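Local coordinates for chitin oligosaccharide binding protein NagB2 (Paenibacillus sp. FPU-7, PDB 7EHU) that binds short chitin oligosaccharides as an extracellular solute-binding protein, probably handing N,N'-diacetylchitobiose and N,N',N''-triacetylchitotriose to an uptake system, at residues A[30-38]-A[84-95]. Sequence-based numbering, arbitrary orientation.
Sequences VSLTLRHIN and EMAAGKPPQIFN. With NAG (2-acetamido-2-deoxy-beta-D-glucopyranose), chain B.
R35 sends CG anti to its own amide nitrogen (chi1 170°), then folds its chain at chi2 and chi3, which carries the guanidinium to E84 at the end of helix 73-86. The grip is end-on and nearly coplanar: NH1 of R35 meets OE2 of E84 at 2.8 Å, and NH2 of R35 takes the syn lone pair of OE1 of E84. CG of P91 lies over one guanidinium face, 3.7 Å from NH2 of R35. NE of R35 also forms a salt bridge with D69 and NH1 bonds to N76, so an alanine here would probably leave the carboxylates of E84 and D69 without their cationic mate. Q92, bent at chi2 (90°), turns its amide back along strand 30-36; OE1 of Q92 accepts a hydrogen bond from N of T33 at 2.9 Å from above the carbonyl plane. A water joins NE2 of Q92 to O of S31. Regular parallel pairing follows, with N of R35 2.8 Å from O of I93 and N of N95 3.0 Å from O of R35. CG2 of I93 packs on CG of L34 at 3.8 Å. Beyond the strand, I37 packs across the side-chain amide of N95, whose OD1 is hydrogen-bonded to N316, and OD1 of N38 accepts a bond from O6 of the bound NAG. Strand 30-36 runs between strands 64-70 and 93-97, L34 touching helices 44-60 and 326-339, and its C-terminal end leads into the sugar pocket.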
ATOM      1  N   VAL A  30     -29.056  11.024  13.164  1.00 19.93           N
ATOM      2  CA  VAL A  30     -27.941  10.120  13.438  1.00 19.12           C
ATOM      3  C   VAL A  30     -26.652  10.779  12.968  1.00 17.30           C
ATOM      4  O   VAL A  30     -26.609  11.392  11.899  1.00 16.34           O
ATOM      5  CB  VAL A  30     -28.184   8.745  12.772  1.00 21.23           C
ATOM      6  CG1 VAL A  30     -28.249   8.855  11.265  1.00 22.30           C
ATOM      7  CG2 VAL A  30     -27.146   7.756  13.186  1.00 22.04           C
ATOM      8  N   SER A  31     -25.603  10.666  13.775  1.00 17.80           N
ATOM      9  CA  SER A  31     -24.290  11.196  13.438  1.00 18.10           C
ATOM     10  C   SER A  31     -23.321  10.036  13.295  1.00 17.43           C
ATOM     11  O   SER A  31     -23.239   9.179  14.186  1.00 20.42           O
ATOM     12  CB  SER A  31     -23.785  12.155  14.523  1.00 21.30           C
ATOM     13  OG  SER A  31     -22.487  12.638  14.206  1.00 25.41           O
ATOM     14  N   LEU A  32     -22.591  10.008  12.183  1.00 14.79           N
ATOM     15  CA  LEU A  32     -21.620   8.952  11.914  1.00 14.33           C
ATOM     16  C   LEU A  32     -20.266   9.602  11.676  1.00 14.57           C
ATOM     17  O   LEU A  32     -20.165  10.583  10.936  1.00 17.52           O
ATOM     18  CB  LEU A  32     -22.021   8.143  10.672  1.00 15.86           C
ATOM     19  CG  LEU A  32     -23.336   7.359  10.813  1.00 18.29           C
ATOM     20  CD1 LEU A  32     -24.504   8.201  10.343  1.00 20.20           C
ATOM     21  CD2 LEU A  32     -23.269   6.064  10.032  1.00 19.35           C
ATOM     22  N   THR A  33     -19.230   9.062  12.293  1.00 11.46           N
ATOM     23  CA  THR A  33     -17.870   9.468  11.993  1.00 11.37           C
ATOM     24  C   THR A  33     -17.322   8.597  10.878  1.00 10.48           C
ATOM     25  O   THR A  33     -17.444   7.366  10.908  1.00 10.99           O
ATOM     26  CB  THR A  33     -16.995   9.379  13.235  1.00 13.63           C
ATOM     27  OG1 THR A  33     -17.546  10.260  14.225  1.00 16.65           O
ATOM     28  CG2 THR A  33     -15.536   9.758  12.919  1.00 14.87           C
ATOM     29  N   LEU A  34     -16.722   9.251   9.891  1.00 10.29           N
ATOM     30  CA  LEU A  34     -16.118   8.601   8.734  1.00  9.85           C
ATOM     31  C   LEU A  34     -14.626   8.912   8.790  1.00  9.27           C
ATOM     32  O   LEU A  34     -14.200  10.029   8.470  1.00 10.31           O
ATOM     33  CB  LEU A  34     -16.767   9.100   7.445  1.00 10.69           C
ATOM     34  CG  LEU A  34     -16.534   8.261   6.194  1.00 10.90           C
ATOM     35  CD1 LEU A  34     -17.373   8.811   5.040  1.00 12.99           C
ATOM     36  CD2 LEU A  34     -15.054   8.191   5.788  1.00 11.12           C
ATOM     37  N   ARG A  35     -13.852   7.927   9.244  1.00  8.79           N
ATOM     38  CA  ARG A  35     -12.403   8.021   9.343  1.00  8.79           C
ATOM     39  C   ARG A  35     -11.771   7.717   7.993  1.00  8.24           C
ATOM     40  O   ARG A  35     -11.958   6.625   7.447  1.00  8.45           O
ATOM     41  CB  ARG A  35     -11.908   7.032  10.398  1.00  9.20           C
ATOM     42  CG  ARG A  35     -10.395   6.840  10.468  1.00  8.80           C
ATOM     43  CD  ARG A  35      -9.630   8.027  11.062  1.00  8.75           C
ATOM     44  NE  ARG A  35     -10.256   8.475  12.287  1.00  9.20           N
ATOM     45  CZ  ARG A  35     -10.287   7.797  13.434  1.00  8.95           C
ATOM     46  NH1 ARG A  35      -9.685   6.621  13.521  1.00  9.31           N
ATOM     47  NH2 ARG A  35     -10.960   8.266  14.476  1.00  9.68           N
ATOM     48  N   HIS A  36     -10.993   8.665   7.471  1.00  8.34           N
ATOM     49  CA  HIS A  36     -10.326   8.486   6.194  1.00  8.52           C
ATOM     50  C   HIS A  36      -8.892   8.983   6.333  1.00  8.20           C
ATOM     51  O   HIS A  36      -8.532   9.656   7.312  1.00  9.36           O
ATOM     52  CB  HIS A  36     -11.048   9.238   5.078  1.00  8.98           C
ATOM     53  CG  HIS A  36     -10.954  10.714   5.215  1.00  9.58           C
ATOM     54  ND1 HIS A  36      -9.925  11.447   4.656  1.00 10.23           N
ATOM     55  CD2 HIS A  36     -11.741  11.604   5.866  1.00 10.55           C
ATOM     56  CE1 HIS A  36     -10.093  12.718   4.959  1.00 11.11           C
ATOM     57  NE2 HIS A  36     -11.188  12.843   5.677  1.00 11.28           N
ATOM     58  N   ILE A  37      -8.069   8.652   5.343  1.00  8.80           N
ATOM     59  CA  ILE A  37      -6.641   8.957   5.361  1.00  8.72           C
ATOM     60  C   ILE A  37      -6.260   9.988   4.299  1.00  9.08           C
ATOM     61  O   ILE A  37      -5.067  10.204   4.046  1.00 10.70           O
ATOM     62  CB  ILE A  37      -5.798   7.673   5.245  1.00  8.61           C
ATOM     63  CG1 ILE A  37      -6.114   6.905   3.948  1.00  9.53           C
ATOM     64  CG2 ILE A  37      -6.001   6.791   6.465  1.00  9.51           C
ATOM     65  CD1 ILE A  37      -5.114   5.807   3.667  1.00 11.25           C
ATOM     66  N   ASN A  38      -7.231  10.660   3.694  1.00  9.26           N
ATOM     67  CA  ASN A  38      -6.967  11.548   2.553  1.00  9.60           C
ATOM     68  C   ASN A  38      -6.683  12.981   2.986  1.00 10.94           C
ATOM     69  O   ASN A  38      -7.421  13.912   2.656  1.00 12.16           O
ATOM     70  CB  ASN A  38      -8.128  11.467   1.583  1.00 10.36           C
ATOM     71  CG  ASN A  38      -8.313  10.081   1.085  1.00 10.72           C
ATOM     72  OD1 ASN A  38      -7.353   9.483   0.582  1.00 12.08           O
ATOM     73  ND2 ASN A  38      -9.500   9.523   1.268  1.00 12.01           N
ATOM     74  N   GLU A  84      -8.813   2.797  19.302  1.00  9.23           N
ATOM     75  CA  GLU A  84     -10.268   2.780  19.316  1.00  9.33           C
ATOM     76  C   GLU A  84     -10.806   1.354  19.296  1.00  9.39           C
ATOM     77  O   GLU A  84     -11.756   1.022  20.028  1.00  9.90           O
ATOM     78  CB  GLU A  84     -10.760   3.570  18.110  1.00  9.81           C
ATOM     79  CG  GLU A  84     -10.601   5.066  18.267  1.00 10.42           C
ATOM     80  CD  GLU A  84     -10.631   5.825  16.951  1.00 10.22           C
ATOM     81  OE1 GLU A  84     -10.743   7.070  17.012  1.00 10.94           O
ATOM     82  OE2 GLU A  84     -10.498   5.216  15.856  1.00 10.09           O
ATOM     83  N   MET A  85     -10.175   0.485  18.507  1.00  8.98           N
ATOM     84  CA  MET A  85     -10.563  -0.922  18.468  1.00  9.54           C
ATOM     85  C   MET A  85     -10.282  -1.603  19.806  1.00 10.10           C
ATOM     86  O   MET A  85     -11.095  -2.399  20.276  1.00 10.63           O
ATOM     87  CB  MET A  85      -9.824  -1.633  17.330  1.00  9.49           C
ATOM     88  CG  MET A  85     -10.383  -1.304  15.950  1.00  9.56           C
ATOM     89  SD  MET A  85     -12.032  -1.996  15.763  1.00  9.76           S
ATOM     90  CE  MET A  85     -12.356  -1.595  14.037  1.00 11.39           C
ATOM     91  N   ALA A  86      -9.138  -1.297  20.427  1.00  9.67           N
ATOM     92  CA  ALA A  86      -8.822  -1.872  21.728  1.00 10.27           C
ATOM     93  C   ALA A  86      -9.906  -1.539  22.741  1.00 10.24           C
ATOM     94  O   ALA A  86     -10.209  -2.343  23.628  1.00 10.17           O
ATOM     95  CB  ALA A  86      -7.445  -1.403  22.207  1.00 11.34           C
ATOM     96  N   ALA A  87     -10.477  -0.344  22.635  1.00 10.31           N
ATOM     97  CA  ALA A  87     -11.531   0.136  23.513  1.00 11.31           C
ATOM     98  C   ALA A  87     -12.916  -0.309  23.072  1.00 11.08           C
ATOM     99  O   ALA A  87     -13.910   0.030  23.734  1.00 11.77           O
ATOM    100  CB  ALA A  87     -11.498   1.664  23.572  1.00 12.28           C
ATOM    101  N   GLY A  88     -13.026  -1.033  21.956  1.00 10.75           N
ATOM    102  CA  GLY A  88     -14.327  -1.435  21.457  1.00 11.30           C
ATOM    103  C   GLY A  88     -15.178  -0.299  20.947  1.00 11.21           C
ATOM    104  O   GLY A  88     -16.404  -0.434  20.883  1.00 11.89           O
ATOM    105  N   LYS A  89     -14.552   0.798  20.523  1.00 10.63           N
ATOM    106  CA  LYS A  89     -15.251   2.014  20.105  1.00 11.07           C
ATOM    107  C   LYS A  89     -14.668   2.550  18.799  1.00 10.34           C
ATOM    108  O   LYS A  89     -14.247   3.699  18.721  1.00 10.51           O
ATOM    109  CB  LYS A  89     -15.168   3.071  21.215  1.00 11.99           C
ATOM    110  CG  LYS A  89     -15.979   2.724  22.465  1.00 12.98           C
ATOM    111  CD  LYS A  89     -15.939   3.839  23.492  1.00 13.64           C
ATOM    112  CE  LYS A  89     -16.996   3.644  24.576  1.00 13.90           C
ATOM    113  NZ  LYS A  89     -16.939   4.651  25.630  1.00 15.63           N
ATOM    114  N   PRO A  90     -14.641   1.756  17.734  1.00 10.11           N
ATOM    115  CA  PRO A  90     -14.181   2.315  16.451  1.00  9.77           C
ATOM    116  C   PRO A  90     -15.161   3.349  15.932  1.00  9.68           C
ATOM    117  O   PRO A  90     -16.329   3.382  16.341  1.00 10.52           O
ATOM    118  CB  PRO A  90     -14.159   1.095  15.517  1.00 10.15           C
ATOM    119  CG  PRO A  90     -15.209   0.170  16.086  1.00 10.62           C
ATOM    120  CD  PRO A  90     -15.102   0.359  17.592  1.00 10.18           C
ATOM    121  N   PRO A  91     -14.737   4.182  14.990  1.00  9.65           N
ATOM    122  CA  PRO A  91     -15.694   4.994  14.229  1.00 10.25           C
ATOM    123  C   PRO A  91     -16.692   4.092  13.514  1.00  9.36           C
ATOM    124  O   PRO A  91     -16.482   2.891  13.344  1.00  9.87           O
ATOM    125  CB  PRO A  91     -14.796   5.705  13.209  1.00 11.49           C
ATOM    126  CG  PRO A  91     -13.424   5.612  13.741  1.00 11.40           C
ATOM    127  CD  PRO A  91     -13.369   4.296  14.448  1.00 10.48           C
ATOM    128  N   GLN A  92     -17.776   4.694  13.034  1.00  9.12           N
ATOM    129  CA  GLN A  92     -18.777   3.921  12.313  1.00  9.24           C
ATOM    130  C   GLN A  92     -18.248   3.414  10.973  1.00  9.35           C
ATOM    131  O   GLN A  92     -18.597   2.304  10.551  1.00  9.79           O
ATOM    132  CB  GLN A  92     -20.037   4.761  12.104  1.00 11.05           C
ATOM    133  CG  GLN A  92     -20.904   4.947  13.344  1.00 11.74           C
ATOM    134  CD  GLN A  92     -20.539   6.157  14.165  1.00 14.50           C
ATOM    135  OE1 GLN A  92     -19.495   6.789  13.992  1.00 13.31           O
ATOM    136  NE2 GLN A  92     -21.474   6.573  14.990  1.00 17.63           N
ATOM    137  N   ILE A  93     -17.428   4.229  10.293  1.00  8.92           N
ATOM    138  CA  ILE A  93     -16.831   3.936   8.992  1.00  8.42           C
ATOM    139  C   ILE A  93     -15.361   4.306   9.092  1.00  7.95           C
ATOM    140  O   ILE A  93     -15.032   5.366   9.629  1.00  8.41           O
ATOM    141  CB  ILE A  93     -17.476   4.775   7.862  1.00 10.14           C
ATOM    142  CG1 ILE A  93     -18.984   4.544   7.776  1.00 10.61           C
ATOM    143  CG2 ILE A  93     -16.797   4.452   6.530  1.00  9.95           C
ATOM    144  CD1 ILE A  93     -19.715   5.620   6.973  1.00 11.74           C
ATOM    145  N   PHE A  94     -14.469   3.446   8.587  1.00  7.70           N
ATOM    146  CA  PHE A  94     -13.044   3.735   8.749  1.00  7.58           C
ATOM    147  C   PHE A  94     -12.204   3.056   7.682  1.00  7.84           C
ATOM    148  O   PHE A  94     -12.461   1.910   7.304  1.00  7.78           O
ATOM    149  CB  PHE A  94     -12.518   3.291  10.140  1.00  8.74           C
ATOM    150  CG  PHE A  94     -13.080   1.968  10.584  1.00  8.13           C
ATOM    151  CD1 PHE A  94     -12.481   0.773  10.231  1.00  8.62           C
ATOM    152  CD2 PHE A  94     -14.256   1.914  11.321  1.00  8.19           C
ATOM    153  CE1 PHE A  94     -13.060  -0.433  10.573  1.00  8.91           C
ATOM    154  CE2 PHE A  94     -14.820   0.716  11.687  1.00  8.45           C
ATOM    155  CZ  PHE A  94     -14.214  -0.457  11.332  1.00  9.44           C
ATOM    156  N   ASN A  95     -11.145   3.740   7.265  1.00  7.77           N
ATOM    157  CA  ASN A  95     -10.150   3.118   6.410  1.00  7.67           C
ATOM    158  C   ASN A  95      -9.506   1.954   7.169  1.00  7.42           C
ATOM    159  O   ASN A  95      -9.068   2.101   8.317  1.00  8.32           O
ATOM    160  CB  ASN A  95      -9.101   4.150   6.008  1.00  8.90           C
ATOM    161  CG  ASN A  95      -8.063   3.570   5.074  1.00  8.50           C
ATOM    162  OD1 ASN A  95      -7.040   3.047   5.498  1.00  8.64           O
ATOM    163  ND2 ASN A  95      -8.308   3.682   3.785  1.00  8.66           N
TER
HETATM  164  C1  NAG B   1      -4.468   8.906  -3.025  1.00 13.95           C
HETATM  165  C2  NAG B   1      -3.117   8.895  -2.288  1.00 11.35           C
HETATM  166  C3  NAG B   1      -2.777   7.495  -1.793  1.00 10.20           C
HETATM  167  C4  NAG B   1      -3.973   6.802  -1.148  1.00  9.60           C
HETATM  168  C5  NAG B   1      -5.238   6.997  -1.971  1.00 10.39           C
HETATM  169  C6  NAG B   1      -6.475   6.452  -1.303  1.00 11.21           C
HETATM  170  C7  NAG B   1      -1.379  10.487  -3.062  1.00 12.57           C
HETATM  171  C8  NAG B   1      -0.349  10.754  -4.130  1.00 13.90           C
HETATM  172  N2  NAG B   1      -2.073   9.351  -3.193  1.00 12.02           N
HETATM  173  O1  NAG B   1      -4.832  10.199  -3.360  1.00 18.68           O
HETATM  174  O3  NAG B   1      -1.673   7.599  -0.897  1.00 10.66           O
HETATM  175  O4  NAG B   1      -3.748   5.394  -1.190  1.00  9.08           O
HETATM  176  O5  NAG B   1      -5.457   8.389  -2.203  1.00 12.53           O
HETATM  177  O6  NAG B   1      -6.569   6.869   0.048  1.00 11.61           O
HETATM  178  O7  NAG B   1      -1.553  11.249  -2.108  1.00 13.19           O
HETATM  179  O   HOH W   1     -20.968   9.102  16.308  1.00 36.17           O
HETATM  180  O   HOH W   2     -17.434   7.827  16.493  1.00 32.51           O
HETATM  181  O   HOH W   3      -9.677   6.723   3.608  1.00  9.49           O